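Local coordinates for D-alanyl-D-alanine carboxypeptidase (Penicillin binding protein) family protein (Francisella tularensis subsp. tularensis, PDB 6OSU) that probably removes the C-terminal D-alanine from peptidoglycan precursor peptides, as a serine-type carboxypeptidase of cell wall synthesis, at residues V396-I401 with I410-V415; L332-N337 with Q362-T367; P374-G379 with I401-T406. One frame throughout, in Å; residues are numbered along the deposited sequence.

In the fold
Going from the N terminus, contact 2 comes first. It pairs strand 328-334 with strand 364-369 and closes a loop that carries strands 340-343 and 355-359. Contact 3 opens next, at the start of strand 376-382, and closes a loop of about twenty residues on strand 395-403. Contact 1 opens inside that loop and closes the hairpin of strands 395-403 and 409-417. Contacts 1 and 3 therefore cross, and they share Ile401. Contact 2 stands before both in the chain. In space its two-stranded sheet packs against the five-stranded sheet of the other two, within the PBP5-type C-terminal region.

Contact 1 of 3, residues V396-I401 with I410-V415; sequences VGNLVI and IASIPV
The carboxamide of Asn398 has Ser412 at one face and Pro414 at its oxygen edge. Ser412 OG sits over that face, off toward the CB end, 3.6 Å from Asn398 CG. At the oxygen end, OD1 of Asn398 is 3.2 Å from Pro414 CA, which lies near the amide plane. The Pro414 ring brings its CB to the same oxygen, but its nitrogen has no hydrogen to give. Asn398 CG stands beside its own backbone N, chi1 -66°, which lets OD1 lean toward Pro414.

Beneath these groups runs an antiparallel beta hairpin. Leu399 and Ile413 exchange two backbone bonds: Leu399 N to Ile413 O at 2.7 Å and Ile413 N to Leu399 O at 2.9 Å. Val415 N reaches Gly397 O at 2.7 Å, and the N-H points almost straight at the oxygen. At the other end Ile401 O receives two donors. The bond from Ile410 N is short, 2.6 Å, while that from Ala411 N is weak. Ile410 and Ala411 thus both face Ile401, a classic beta bulge.

Leu399, Ile401, Ala411, Ile413 and Val415 share one face; Val400 and Ser412 lie on the other. Leu399 CB meets Ile413 CG2 at 3.9 Å, and Ile401 CG1 meets the methyl of Ala411 at 4.0 Å. Val415 CG1 sits between its own N and carbonyl carbon, chi1 81°, and leans over the Gly397 peptide. Gly397 sits at backbone angles that suit glycine.

The far edge of strand 395-403 bonds to strand 376-382, through Asn398 with Glu381 and Val400 with Gly379. Strand 409-417 has strand 355-359 as its other neighbour. Leu399, Ile401, Ala411 and Ile413 face the small sheet of strands 328-334 and 364-369, where Leu333, Tyr334 and Ile364 meet them.

Contact 2 of 3, residues L332-N337 with Q362-T367; sequences LLYKAN and QNIYKT
Asn363 keeps CG close to its own backbone N, chi1 -65°, and this carries OD1 across to Ala336. In Leu332 CG is anti to N, chi1 -178°, which places CD1 beside Ile364 O. The two strands form a short antiparallel ribbon with a classic beta bulge. Leu333 and Tyr334 both face Ile364, and the register slips by one residue.

The carbonyl oxygen of Ile364 serves both residues of the bulge. Tyr334 N reaches it at 3.3 Å, in the carbonyl plane on a lone pair. Leu333 N is nearer, but its bond is bent and weak. In return Ile364 N gives a nearly straight bond to Tyr334 O at 2.9 Å.

Ile364 spreads its two branches over the bulge. CG2 lies against Leu333 CB at 3.7 Å, with the two side chains crossing at about a right angle. CG1 meets Tyr334 CB at 3.8 Å. Ile364 also packs on the five-stranded sheet, against Leu399, Ala411 and Ile413. Tyr365 turns the edge of its ring to the Leu332 backbone, with CD1 3.9 Å from Leu332 CA. The Tyr334 hydroxyl is held outside the ribbon, by Ser338 O and Ser360 N.

Past the strand, Ala336 N bonds to Asn363 OD1 at 3.0 Å, so here a side-chain oxygen takes the place of a backbone acceptor. Alongside, Gln362 O lies in the plane of the Tyr334 ring at its edge, 3.4 Å from CD2.

Contact 3 of 3, residues P374-G379 with I401-T406; sequences PYLKQG and ITLGDT
An edge strand of the five-stranded sheet, 376-382, pairs here antiparallel with strand 395-403. The contact reaches the type II' turn that leaves the latter strand.

Lys377 and Thr402 form the hydrogen-bonded pair. Lys377 N reaches Thr402 O at 3.1 Å, and Thr402 N reaches Lys377 O at 3.0 Å. One step on, Gly404 N gives a short bond of 2.6 Å to Tyr375 O, in the 3-10 segment just before the strand. Gly404 has positive phi, 71°, as the first corner of the turn from Leu403 to Thr406. Such a phi favours glycine. The turn is also held from within, since Thr406 OG1 donates to Leu403 O at 2.6 Å.

One face is largely apolar, with Gln378 at its end. Leu403 CG lies anti to its backbone N, chi1 -180°, and CD1 touches two residues of the neighbouring segment. Leu403 CD1 is 4.0 Å from Tyr375 CB and 4.1 Å from Leu376 CD2. Further along, Leu376 CB rests on Ile401 CG2. Gln378 and Ile401 lie side by side and point the same way, with Gln378 CG 3.5 Å from Ile401 CD1. The amide of Gln378 goes on past this contact, and its NE2 bonds to Leu333 O in strand 328-334. On the other face Lys377 CB passes Thr402 OG1, and the lysine chain then bends at chi2 and leads away.

Around the turn, Ile27 of the N-terminal part of the chain touches both Tyr375 and Leu403. Strands 376-382, 395-403 and 409-417 are consecutive in the chain and adjacent in the sheet, the pattern of an antiparallel beta meander.

Contact 1 of 3, residues V396-I401 with I410-V415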
# COMPACT_ATOMS: atom_id res chain seq x y z
N VAL A 396 0.76 -8.61 35.43
CA VAL A 396 0.02 -9.71 36.05
C VAL A 396 -0.58 -10.67 35.04
O VAL A 396 -1.09 -11.73 35.44
CB VAL A 396 -1.09 -9.19 36.99
CG1 VAL A 396 -0.48 -8.52 38.21
CG2 VAL A 396 -2.00 -8.24 36.24
N GLY A 397 -0.54 -10.35 33.75
CA GLY A 397 -1.10 -11.25 32.76
C GLY A 397 -1.37 -10.52 31.45
O GLY A 397 -0.73 -9.51 31.15
N ASN A 398 -2.31 -11.07 30.69
CA ASN A 398 -2.68 -10.55 29.38
C ASN A 398 -4.16 -10.22 29.35
O ASN A 398 -4.99 -10.97 29.88
CB ASN A 398 -2.38 -11.57 28.28
CG ASN A 398 -0.90 -11.84 28.11
OD1 ASN A 398 -0.08 -10.92 28.11
ND2 ASN A 398 -0.55 -13.11 27.96
N LEU A 399 -4.50 -9.09 28.71
CA LEU A 399 -5.87 -8.87 28.28
C LEU A 399 -6.08 -9.64 26.98
O LEU A 399 -5.27 -9.54 26.05
CB LEU A 399 -6.17 -7.39 28.08
CG LEU A 399 -7.65 -7.07 27.79
CD1 LEU A 399 -8.05 -5.76 28.45
CD2 LEU A 399 -7.95 -7.02 26.30
N VAL A 400 -7.15 -10.43 26.92
CA VAL A 400 -7.35 -11.38 25.84
C VAL A 400 -8.69 -11.10 25.18
O VAL A 400 -9.70 -10.87 25.86
CB VAL A 400 -7.27 -12.83 26.35
CG1 VAL A 400 -7.66 -13.81 25.26
CG2 VAL A 400 -5.87 -13.14 26.86
N ILE A 401 -8.70 -11.11 23.85
CA ILE A 401 -9.91 -11.07 23.05
C ILE A 401 -10.15 -12.46 22.49
O ILE A 401 -9.33 -12.97 21.71
CB ILE A 401 -9.81 -10.03 21.92
CG1 ILE A 401 -9.43 -8.66 22.48
CG2 ILE A 401 -11.13 -9.95 21.15
CD1 ILE A 401 -10.49 -8.05 23.35
N ILE A 410 -8.12 -14.03 19.64
CA ILE A 410 -7.98 -13.14 18.50
C ILE A 410 -6.86 -12.14 18.72
O ILE A 410 -6.03 -11.90 17.83
CB ILE A 410 -9.32 -12.43 18.23
CG1 ILE A 410 -10.37 -13.44 17.76
CG2 ILE A 410 -9.15 -11.29 17.23
CD1 ILE A 410 -9.84 -14.44 16.76
N ALA A 411 -6.80 -11.55 19.91
CA ALA A 411 -5.76 -10.61 20.28
C ALA A 411 -5.33 -10.87 21.71
O ALA A 411 -6.11 -11.37 22.52
CB ALA A 411 -6.23 -9.16 20.13
N SER A 412 -4.08 -10.52 22.02
CA SER A 412 -3.54 -10.70 23.36
C SER A 412 -2.55 -9.58 23.62
O SER A 412 -1.67 -9.33 22.79
CB SER A 412 -2.86 -12.06 23.51
OG SER A 412 -2.34 -12.22 24.82
N ILE A 413 -2.69 -8.92 24.77
CA ILE A 413 -1.81 -7.80 25.09
C ILE A 413 -1.46 -7.86 26.58
O ILE A 413 -2.34 -8.11 27.42
CB ILE A 413 -2.46 -6.46 24.68
CG1 ILE A 413 -1.39 -5.42 24.35
CG2 ILE A 413 -3.42 -5.93 25.73
CD1 ILE A 413 -1.92 -4.28 23.53
N PRO A 414 -0.19 -7.70 26.95
CA PRO A 414 0.17 -7.74 28.37
C PRO A 414 -0.48 -6.59 29.14
O PRO A 414 -0.56 -5.46 28.66
CB PRO A 414 1.70 -7.63 28.35
CG PRO A 414 2.05 -7.11 27.00
CD PRO A 414 0.99 -7.63 26.08
N VAL A 415 -0.94 -6.91 30.34
CA VAL A 415 -1.67 -5.96 31.17
C VAL A 415 -0.94 -5.80 32.49
O VAL A 415 -0.26 -6.72 32.97
CB VAL A 415 -3.14 -6.42 31.38
CG1 VAL A 415 -3.23 -7.47 32.48
CG2 VAL A 415 -4.02 -5.23 31.66

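Contact 2 of 3, residues L332-N337 with Q362-T367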
# COMPACT_ATOMS: atom_id res chain seq x y z
N LEU A 332 -11.66 -1.31 17.15
CA LEU A 332 -10.89 -1.00 18.35
C LEU A 332 -11.36 -1.93 19.45
O LEU A 332 -12.35 -1.66 20.14
CB LEU A 332 -11.06 0.47 18.75
CG LEU A 332 -10.26 0.90 19.98
CD1 LEU A 332 -8.77 0.94 19.66
CD2 LEU A 332 -10.74 2.24 20.50
N LEU A 333 -10.66 -3.05 19.62
CA LEU A 333 -11.08 -4.05 20.60
C LEU A 333 -10.81 -3.60 22.03
O LEU A 333 -11.54 -3.98 22.95
CB LEU A 333 -10.38 -5.38 20.32
CG LEU A 333 -10.57 -5.91 18.89
CD1 LEU A 333 -9.64 -7.07 18.60
CD2 LEU A 333 -12.02 -6.31 18.69
N TYR A 334 -9.76 -2.81 22.24
CA TYR A 334 -9.43 -2.31 23.57
C TYR A 334 -8.90 -0.88 23.44
O TYR A 334 -7.93 -0.64 22.73
CB TYR A 334 -8.39 -3.20 24.25
CG TYR A 334 -7.92 -2.66 25.58
CD1 TYR A 334 -8.72 -2.74 26.71
CD2 TYR A 334 -6.67 -2.06 25.71
CE1 TYR A 334 -8.30 -2.24 27.93
CE2 TYR A 334 -6.24 -1.56 26.93
CZ TYR A 334 -7.06 -1.65 28.04
OH TYR A 334 -6.64 -1.16 29.25
N LYS A 335 -9.56 0.04 24.13
CA LYS A 335 -9.11 1.42 24.22
C LYS A 335 -8.08 1.54 25.34
O LYS A 335 -8.34 1.09 26.46
CB LYS A 335 -10.30 2.36 24.47
CG LYS A 335 -9.95 3.83 24.48
CD LYS A 335 -11.19 4.67 24.78
CE LYS A 335 -12.35 4.29 23.87
NZ LYS A 335 -13.46 5.29 23.93
N ALA A 336 -6.93 2.12 25.03
CA ALA A 336 -5.83 2.16 25.98
C ALA A 336 -6.25 2.85 27.28
O ALA A 336 -7.10 3.75 27.29
CB ALA A 336 -4.62 2.88 25.38
N ASN A 337 -5.65 2.40 28.39
CA ASN A 337 -5.89 2.92 29.73
C ASN A 337 -7.29 2.62 30.25
O ASN A 337 -7.75 3.27 31.20
CB ASN A 337 -5.61 4.43 29.81
CG ASN A 337 -4.33 4.82 29.10
OD1 ASN A 337 -3.31 4.14 29.19
ND2 ASN A 337 -4.38 5.94 28.38
N GLN A 362 -1.50 0.49 25.79
CA GLN A 362 -1.58 0.24 24.36
C GLN A 362 -3.03 0.05 23.94
O GLN A 362 -3.88 -0.36 24.73
CB GLN A 362 -0.77 -1.01 23.99
CG GLN A 362 0.67 -0.98 24.44
CD GLN A 362 1.51 -0.05 23.60
OE1 GLN A 362 1.70 -0.27 22.40
NE2 GLN A 362 2.04 1.01 24.22
N ASN A 363 -3.30 0.36 22.67
CA ASN A 363 -4.58 0.01 22.08
C ASN A 363 -4.55 -1.43 21.58
O ASN A 363 -3.49 -2.05 21.43
CB ASN A 363 -4.93 0.94 20.92
CG ASN A 363 -5.14 2.37 21.35
OD1 ASN A 363 -5.93 2.65 22.26
ND2 ASN A 363 -4.45 3.30 20.70
N ILE A 364 -5.73 -1.97 21.31
CA ILE A 364 -5.89 -3.14 20.47
C ILE A 364 -6.79 -2.71 19.32
O ILE A 364 -8.02 -2.69 19.45
CB ILE A 364 -6.46 -4.35 21.21
CG1 ILE A 364 -5.52 -4.77 22.35
CG2 ILE A 364 -6.64 -5.52 20.25
CD1 ILE A 364 -5.97 -6.05 23.05
N TYR A 365 -6.17 -2.34 18.20
CA TYR A 365 -6.87 -1.93 16.99
C TYR A 365 -6.51 -2.95 15.92
O TYR A 365 -5.36 -2.99 15.46
CB TYR A 365 -6.47 -0.51 16.59
CG TYR A 365 -7.24 0.07 15.42
CD1 TYR A 365 -8.63 0.18 15.46
CD2 TYR A 365 -6.58 0.52 14.29
CE1 TYR A 365 -9.33 0.72 14.39
CE2 TYR A 365 -7.27 1.05 13.22
CZ TYR A 365 -8.64 1.15 13.28
OH TYR A 365 -9.33 1.69 12.21
N LYS A 366 -7.47 -3.80 15.55
CA LYS A 366 -7.18 -4.99 14.76
C LYS A 366 -8.14 -5.11 13.58
O LYS A 366 -9.29 -4.69 13.64
CB LYS A 366 -7.26 -6.24 15.65
CG LYS A 366 -6.54 -7.46 15.09
CD LYS A 366 -6.63 -8.65 16.04
CE LYS A 366 -6.32 -9.97 15.34
NZ LYS A 366 -4.86 -10.20 15.13
N THR A 367 -7.63 -5.71 12.50
CA THR A 367 -8.44 -6.07 11.35
C THR A 367 -8.94 -7.50 11.55
O THR A 367 -8.15 -8.45 11.54
CB THR A 367 -7.63 -5.94 10.06
OG1 THR A 367 -7.19 -4.59 9.90
CG2 THR A 367 -8.47 -6.34 8.85

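Contact 3 of 3, residues P374-G379 with I401-T406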
# COMPACT_ATOMS: atom_id res chain seq x y z
N PRO A 374 -19.57 -9.42 16.42
CA PRO A 374 -20.55 -9.51 17.51
C PRO A 374 -20.27 -10.61 18.52
O PRO A 374 -21.00 -10.71 19.52
CB PRO A 374 -21.87 -9.76 16.77
CG PRO A 374 -21.47 -10.41 15.50
CD PRO A 374 -20.18 -9.76 15.12
N TYR A 375 -19.25 -11.43 18.32
CA TYR A 375 -18.96 -12.56 19.20
C TYR A 375 -17.67 -12.40 19.98
O TYR A 375 -17.28 -13.33 20.70
CB TYR A 375 -18.92 -13.86 18.39
CG TYR A 375 -20.27 -14.26 17.86
CD1 TYR A 375 -21.04 -15.21 18.51
CD2 TYR A 375 -20.79 -13.66 16.72
CE1 TYR A 375 -22.28 -15.57 18.04
CE2 TYR A 375 -22.03 -14.01 16.24
CZ TYR A 375 -22.77 -14.97 16.90
OH TYR A 375 -24.01 -15.32 16.42
N LEU A 376 -16.99 -11.26 19.87
CA LEU A 376 -15.73 -11.06 20.58
C LEU A 376 -16.00 -10.71 22.04
O LEU A 376 -17.01 -10.10 22.38
CB LEU A 376 -14.92 -9.96 19.90
CG LEU A 376 -14.67 -10.21 18.42
CD1 LEU A 376 -14.10 -8.97 17.74
CD2 LEU A 376 -13.74 -11.40 18.21
N LYS A 377 -15.07 -11.12 22.91
CA LYS A 377 -15.22 -10.91 24.35
C LYS A 377 -13.87 -10.56 24.95
O LYS A 377 -12.86 -11.20 24.64
CB LYS A 377 -15.78 -12.17 25.04
CG LYS A 377 -17.18 -12.58 24.58
CD LYS A 377 -18.27 -11.64 25.07
CE LYS A 377 -19.63 -12.02 24.50
NZ LYS A 377 -20.75 -11.20 25.05
N GLN A 378 -13.85 -9.54 25.82
CA GLN A 378 -12.65 -9.17 26.54
C GLN A 378 -12.45 -10.09 27.74
O GLN A 378 -13.40 -10.40 28.47
CB GLN A 378 -12.72 -7.72 27.02
CG GLN A 378 -12.41 -6.68 25.97
CD GLN A 378 -12.12 -5.32 26.58
OE1 GLN A 378 -12.30 -5.12 27.79
NE2 GLN A 378 -11.66 -4.39 25.76
N GLY A 379 -11.21 -10.52 27.94
CA GLY A 379 -10.89 -11.37 29.08
C GLY A 379 -9.50 -11.08 29.59
O GLY A 379 -8.61 -10.66 28.83
N ILE A 401 -8.70 -11.11 23.85
CA ILE A 401 -9.91 -11.07 23.05
C ILE A 401 -10.15 -12.46 22.49
O ILE A 401 -9.33 -12.97 21.71
CB ILE A 401 -9.81 -10.03 21.92
CG1 ILE A 401 -9.43 -8.66 22.48
CG2 ILE A 401 -11.13 -9.95 21.15
CD1 ILE A 401 -10.49 -8.05 23.35
N THR A 402 -11.25 -13.08 22.88
CA THR A 402 -11.59 -14.43 22.44
C THR A 402 -12.82 -14.40 21.54
O THR A 402 -13.60 -13.44 21.55
CB THR A 402 -11.83 -15.36 23.63
OG1 THR A 402 -12.67 -14.71 24.59
CG2 THR A 402 -10.52 -15.75 24.28
N LEU A 403 -12.99 -15.47 20.77
CA LEU A 403 -14.10 -15.59 19.83
C LEU A 403 -15.21 -16.38 20.50
O LEU A 403 -15.15 -17.61 20.58
CB LEU A 403 -13.65 -16.26 18.53
CG LEU A 403 -14.74 -16.43 17.48
CD1 LEU A 403 -15.32 -15.07 17.10
CD2 LEU A 403 -14.21 -17.15 16.25
N GLY A 404 -16.24 -15.67 20.97
CA GLY A 404 -17.35 -16.34 21.62
C GLY A 404 -16.96 -16.90 22.98
O GLY A 404 -16.11 -16.35 23.69
N ASP A 405 -17.60 -18.00 23.34
CA ASP A 405 -17.34 -18.68 24.60
C ASP A 405 -16.21 -19.70 24.49
O ASP A 405 -16.05 -20.53 25.40
CB ASP A 405 -18.61 -19.37 25.11
CG ASP A 405 -18.86 -19.12 26.58
OD1 ASP A 405 -18.01 -18.47 27.23
OD2 ASP A 405 -19.90 -19.58 27.10
N THR A 406 -15.43 -19.66 23.42
CA THR A 406 -14.31 -20.57 23.23
C THR A 406 -13.03 -19.96 23.79
O THR A 406 -12.98 -18.79 24.18
CB THR A 406 -14.14 -20.91 21.75
OG1 THR A 406 -13.69 -19.75 21.04
CG2 THR A 406 -15.45 -21.38 21.15